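Local coordinates for endoglucanase (Clostridium thermocellum, PDB 2E4T), which hydrolyses internal beta-1,4-glucosidic bonds of cellulose and xyloglucan, this chain being the family 44 glycoside hydrolase part of a larger multidomain enzyme, at residues S17-P22 / S421-T426; F463-S468 / N498-T503. All coordinates share one frame; numbering follows the deposited sequence. Where two conformers were deposited one is given.

Contact 1: residues S17-P22 / S421-T426; sequences SAERKP and SVKCET
Lys21 and Ser421 form an antiparallel hydrogen-bonded pair: Ser421 N gives its hydrogen to Lys21 O at 2.8 Å, and Lys21 N returns a bond to Ser421 O at 3.1 Å. The same Ser421 O also receives a CA-H...O contact from Arg20, CA to O 3.2 Å. Farther along, Lys423 N reaches Ala18 O (3.0 Å), well tilted from the carbonyl plane. Between these bonds the chain turns at Glu19, whose positive phi (60°) breaks the extended run and sets the Lys21-Ser421 bridge apart from the pairing that resumes at Asp15.

The side chains add a charged network over the turn. Lys423 NZ makes two salt bridges, 2.9 Å to Glu19 OE2 and the same to Glu425 OE2, meeting each oxygen from above its carboxylate plane. One ammonium thus joins two carboxylates and should offset their mutual repulsion; a water donates to both Glu19 OE1 and Glu425 OE2. The extended Lys423 chain carries CG and CD across the Glu19 carboxylate, and its one bend, at chi4 (61°), turns NZ to both acids, while CB packs on Ala18 CB. Lys21, bent at chi3 and chi4, folds back to place NZ 3.1 Å from Glu19 O, an oxygen that a second water links to Ser421 OG.

On another side Arg20 CG lies alongside Val422 CG1, and its guanidinium is held by Thr16 O and Glu441 O. Strand 420-426 lies between strands 8-22 and 432-439 in the same sheet, antiparallel to both: Lys423 and Glu425 bond through their backbones to Asp15 and Arg13, and Val422 to Ala436.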
# COMPACT_ATOMS: atom_id res chain seq x y z
N SER A 17 20.16 -16.82 -12.35
CA SER A 17 20.53 -15.97 -13.47
C SER A 17 19.35 -15.48 -14.28
O SER A 17 19.54 -14.68 -15.20
CB SER A 17 21.52 -16.69 -14.39
OG SER A 17 20.81 -17.67 -15.17
N ALA A 18 18.13 -16.01 -14.01
CA ALA A 18 17.00 -15.83 -14.89
C ALA A 18 15.97 -14.90 -14.26
O ALA A 18 15.71 -14.90 -13.03
CB ALA A 18 16.33 -17.15 -15.18
N GLU A 19 15.33 -14.11 -15.13
CA GLU A 19 14.19 -13.29 -14.74
C GLU A 19 14.58 -12.29 -13.65
O GLU A 19 13.71 -11.90 -12.86
CB GLU A 19 12.95 -14.08 -14.41
CG GLU A 19 12.58 -14.99 -15.60
CD GLU A 19 11.42 -15.92 -15.34
OE1 GLU A 19 10.75 -15.88 -14.29
OE2 GLU A 19 11.15 -16.78 -16.21
N ARG A 20 15.80 -11.81 -13.66
CA ARG A 20 16.21 -10.88 -12.62
C ARG A 20 15.48 -9.56 -12.78
O ARG A 20 15.42 -9.00 -13.87
CB ARG A 20 17.72 -10.61 -12.63
CG ARG A 20 18.57 -11.82 -12.26
CD ARG A 20 20.05 -11.43 -12.14
NE ARG A 20 20.84 -12.56 -11.66
CZ ARG A 20 22.08 -12.45 -11.24
NH1 ARG A 20 22.75 -11.33 -11.33
NH2 ARG A 20 22.67 -13.55 -10.71
N LYS A 21 14.96 -9.05 -11.66
CA LYS A 21 14.24 -7.78 -11.68
C LYS A 21 14.30 -7.16 -10.31
O LYS A 21 14.19 -7.86 -9.31
CB LYS A 21 12.84 -7.92 -12.23
CG LYS A 21 12.10 -8.92 -11.50
CD LYS A 21 10.66 -8.99 -11.91
CE LYS A 21 10.46 -9.50 -13.33
NZ LYS A 21 10.87 -10.95 -13.44
N PRO A 22 14.45 -5.83 -10.22
CA PRO A 22 14.52 -5.22 -8.90
C PRO A 22 13.16 -5.34 -8.18
O PRO A 22 12.10 -5.18 -8.78
CB PRO A 22 14.85 -3.76 -9.21
CG PRO A 22 14.35 -3.52 -10.59
CD PRO A 22 14.56 -4.84 -11.32
N SER A 421 14.63 -9.85 -7.44
CA SER A 421 13.88 -11.07 -7.64
C SER A 421 14.55 -11.96 -8.68
O SER A 421 15.06 -11.43 -9.70
CB SER A 421 12.49 -10.66 -8.15
OG SER A 421 11.68 -11.79 -8.49
N VAL A 422 14.55 -13.28 -8.47
CA VAL A 422 15.06 -14.22 -9.45
C VAL A 422 14.02 -15.32 -9.66
O VAL A 422 13.11 -15.56 -8.80
CB VAL A 422 16.43 -14.83 -9.09
CG1 VAL A 422 17.42 -13.72 -8.84
CG2 VAL A 422 16.34 -15.77 -7.89
N LYS A 423 14.17 -16.06 -10.77
CA LYS A 423 13.20 -17.07 -11.13
C LYS A 423 13.11 -18.18 -10.05
O LYS A 423 14.13 -18.78 -9.67
CB LYS A 423 13.61 -17.71 -12.48
CG LYS A 423 12.61 -18.74 -12.99
CD LYS A 423 13.02 -19.21 -14.41
CE LYS A 423 11.95 -20.14 -15.01
NZ LYS A 423 10.62 -19.42 -15.16
N CYS A 424 11.87 -18.49 -9.64
CA CYS A 424 11.65 -19.47 -8.58
C CYS A 424 10.24 -20.04 -8.81
O CYS A 424 9.26 -19.32 -8.63
CB CYS A 424 11.74 -18.80 -7.21
SG CYS A 424 11.38 -19.87 -5.82
N GLU A 425 10.17 -21.29 -9.24
CA GLU A 425 8.92 -21.93 -9.63
C GLU A 425 8.59 -23.05 -8.67
O GLU A 425 9.48 -23.80 -8.31
CB GLU A 425 9.02 -22.44 -11.07
CG GLU A 425 9.46 -21.40 -12.12
CD GLU A 425 8.56 -20.22 -12.25
OE1 GLU A 425 7.37 -20.29 -11.89
OE2 GLU A 425 9.04 -19.17 -12.75
N THR A 426 7.33 -23.18 -8.30
CA THR A 426 6.82 -24.30 -7.49
C THR A 426 5.96 -25.18 -8.38
O THR A 426 5.17 -24.65 -9.21
CB THR A 426 6.03 -23.86 -6.26
OG1 THR A 426 4.94 -22.93 -6.46
CG2 THR A 426 5.63 -25.06 -5.59
O HOH W 1 12.20 -13.17 -10.92
O HOH W 2 8.32 -17.12 -14.27

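Contact 2: residues F463-S468 / N498-T503; sequences FSIDSS and NTFTYT
Phe463 and Phe500 are an antiparallel hydrogen-bonded pair. Phe463 N lies almost on the extension of the Phe500 carbonyl, 2.8 Å from its O, whereas the return bond from Phe500 N to Phe463 O is longer, 3.2 Å. Ile465 N donates to Asn498 O at 2.9 Å, just where strand 499-504 begins. Asn498 has a positive phi (63°) and turns its amide toward the turn that follows Asp466: a water accepts from ND2 and from Ser467 N and donates to Ile465 O, while Lys469 O and Tyr471 N hold ND2 and OD1. This pair lies at one end of the beta-domain sheet, 499-504 being its edge strand and 459-466 bonded on its other flank to strand 8-22.

On the sheet face carrying both phenylalanines, the phenyl planes are inclined by 14° yet displaced until little of one ring covers the other. Phe500 chi1 (61°) sets CG between its backbone N and carbonyl carbon, bringing the ring to Phe463 CB, a CH-pi contact of 3.7 Å to the centroid; Phe500 CZ lies over the rim of the Phe463 ring. Ile465 CD1 approaches Phe500 CE2 obliquely at 3.9 Å. Leu446, Ile448, Leu450 and Leu514 pack against this face.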
# COMPACT_ATOMS: atom_id res chain seq x y z
N PHE A 463 14.29 -29.02 -3.65
CA PHE A 463 14.86 -27.86 -4.30
C PHE A 463 15.93 -28.23 -5.30
O PHE A 463 16.81 -29.06 -5.01
CB PHE A 463 15.52 -26.94 -3.26
CG PHE A 463 14.56 -26.08 -2.49
CD1 PHE A 463 14.37 -24.76 -2.88
CD2 PHE A 463 13.81 -26.56 -1.43
CE1 PHE A 463 13.51 -23.90 -2.19
CE2 PHE A 463 12.96 -25.68 -0.72
CZ PHE A 463 12.84 -24.36 -1.13
N SER A 464 15.90 -27.56 -6.46
CA SER A 464 16.96 -27.65 -7.46
C SER A 464 17.29 -26.22 -7.87
O SER A 464 16.36 -25.49 -8.30
CB SER A 464 16.46 -28.44 -8.68
OG SER A 464 16.09 -29.75 -8.36
N ILE A 465 18.54 -25.82 -7.73
CA ILE A 465 18.96 -24.44 -7.94
C ILE A 465 20.05 -24.40 -9.00
O ILE A 465 21.04 -25.15 -8.90
CB ILE A 465 19.45 -23.84 -6.63
CG1 ILE A 465 18.33 -23.87 -5.60
CG2 ILE A 465 19.96 -22.42 -6.85
CD1 ILE A 465 18.79 -23.64 -4.17
N ASP A 466 19.90 -23.51 -9.99
CA ASP A 466 20.95 -23.17 -10.92
C ASP A 466 21.56 -21.84 -10.48
O ASP A 466 20.83 -20.83 -10.46
CB ASP A 466 20.37 -23.09 -12.31
CG ASP A 466 19.86 -24.42 -12.85
OD1 ASP A 466 20.27 -25.52 -12.41
OD2 ASP A 466 19.05 -24.37 -13.79
N SER A 467 22.84 -21.80 -10.12
CA SER A 467 23.49 -20.59 -9.64
C SER A 467 24.91 -20.55 -10.01
O SER A 467 25.47 -21.61 -10.28
CB SER A 467 23.42 -20.55 -8.13
OG SER A 467 24.18 -19.45 -7.66
N SER A 468 25.56 -19.37 -10.00
CA SER A 468 27.01 -19.34 -10.24
C SER A 468 27.83 -19.78 -9.02
O SER A 468 29.05 -19.92 -9.09
CB SER A 468 27.49 -17.98 -10.73
OG SER A 468 27.63 -17.09 -9.65
N ASN A 498 23.75 -28.19 -5.43
CA ASN A 498 22.68 -27.17 -5.37
C ASN A 498 21.29 -27.80 -5.40
O ASN A 498 20.32 -27.15 -5.82
CB ASN A 498 22.90 -26.11 -6.46
CG ASN A 498 23.87 -25.06 -6.02
OD1 ASN A 498 24.24 -24.93 -4.88
ND2 ASN A 498 24.31 -24.24 -7.00
N THR A 499 21.16 -29.01 -4.85
CA THR A 499 19.88 -29.65 -4.60
C THR A 499 19.81 -30.01 -3.14
O THR A 499 20.82 -30.39 -2.52
CB THR A 499 19.66 -30.90 -5.47
OG1 THR A 499 20.49 -31.99 -4.99
CG2 THR A 499 19.90 -30.62 -6.95
N PHE A 500 18.61 -29.96 -2.57
CA PHE A 500 18.38 -30.41 -1.21
C PHE A 500 16.89 -30.69 -1.05
O PHE A 500 16.08 -30.23 -1.86
CB PHE A 500 18.91 -29.42 -0.15
CG PHE A 500 18.27 -28.07 -0.21
CD1 PHE A 500 17.11 -27.79 0.55
CD2 PHE A 500 18.81 -27.06 -0.95
CE1 PHE A 500 16.54 -26.53 0.56
CE2 PHE A 500 18.23 -25.79 -0.97
CZ PHE A 500 17.09 -25.54 -0.21
N THR A 501 16.55 -31.41 0.01
CA THR A 501 15.16 -31.66 0.36
C THR A 501 14.90 -31.11 1.75
O THR A 501 15.68 -31.35 2.68
CB THR A 501 14.88 -33.17 0.35
OG1 THR A 501 15.09 -33.65 -0.99
CG2 THR A 501 13.49 -33.52 0.85
N TYR A 502 13.74 -30.42 1.90
CA TYR A 502 13.44 -29.77 3.14
C TYR A 502 11.94 -29.93 3.39
O TYR A 502 11.12 -29.48 2.59
CB TYR A 502 13.80 -28.29 3.06
CG TYR A 502 13.69 -27.54 4.39
CD1 TYR A 502 14.42 -27.97 5.51
CD2 TYR A 502 12.92 -26.39 4.51
CE1 TYR A 502 14.39 -27.28 6.71
CE2 TYR A 502 12.90 -25.69 5.70
CZ TYR A 502 13.59 -26.13 6.81
OH TYR A 502 13.54 -25.42 7.99
N THR A 503 11.58 -30.63 4.47
CA THR A 503 10.20 -30.83 4.84
C THR A 503 9.82 -29.80 5.90
O THR A 503 10.53 -29.62 6.90
CB THR A 503 9.99 -32.25 5.37
OG1 THR A 503 10.26 -33.15 4.28
CG2 THR A 503 8.56 -32.44 5.89
O HOH W 3 23.71 -24.81 -9.78

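How the contacts relate
Both contacts belong to the beta domain that accompanies the TIM-like barrel, and their centres lie about 14 Å apart on the same side of the chain's centre. Strand 8-22 ties them together: it borders strand 420-426 of contact 1 and strand 459-466 of contact 2, although the two contacts do not touch. Along the chain they come in series. Contact 1 spans 398 residues, the barrel included, and so joins the N-terminal strand to the chain that returns after the barrel; contact 2 closes a local, helix-free excursion of 29 residues, about half of it strand. The domain is therefore built from both ends of the chain, away from the zinc and calcium sites.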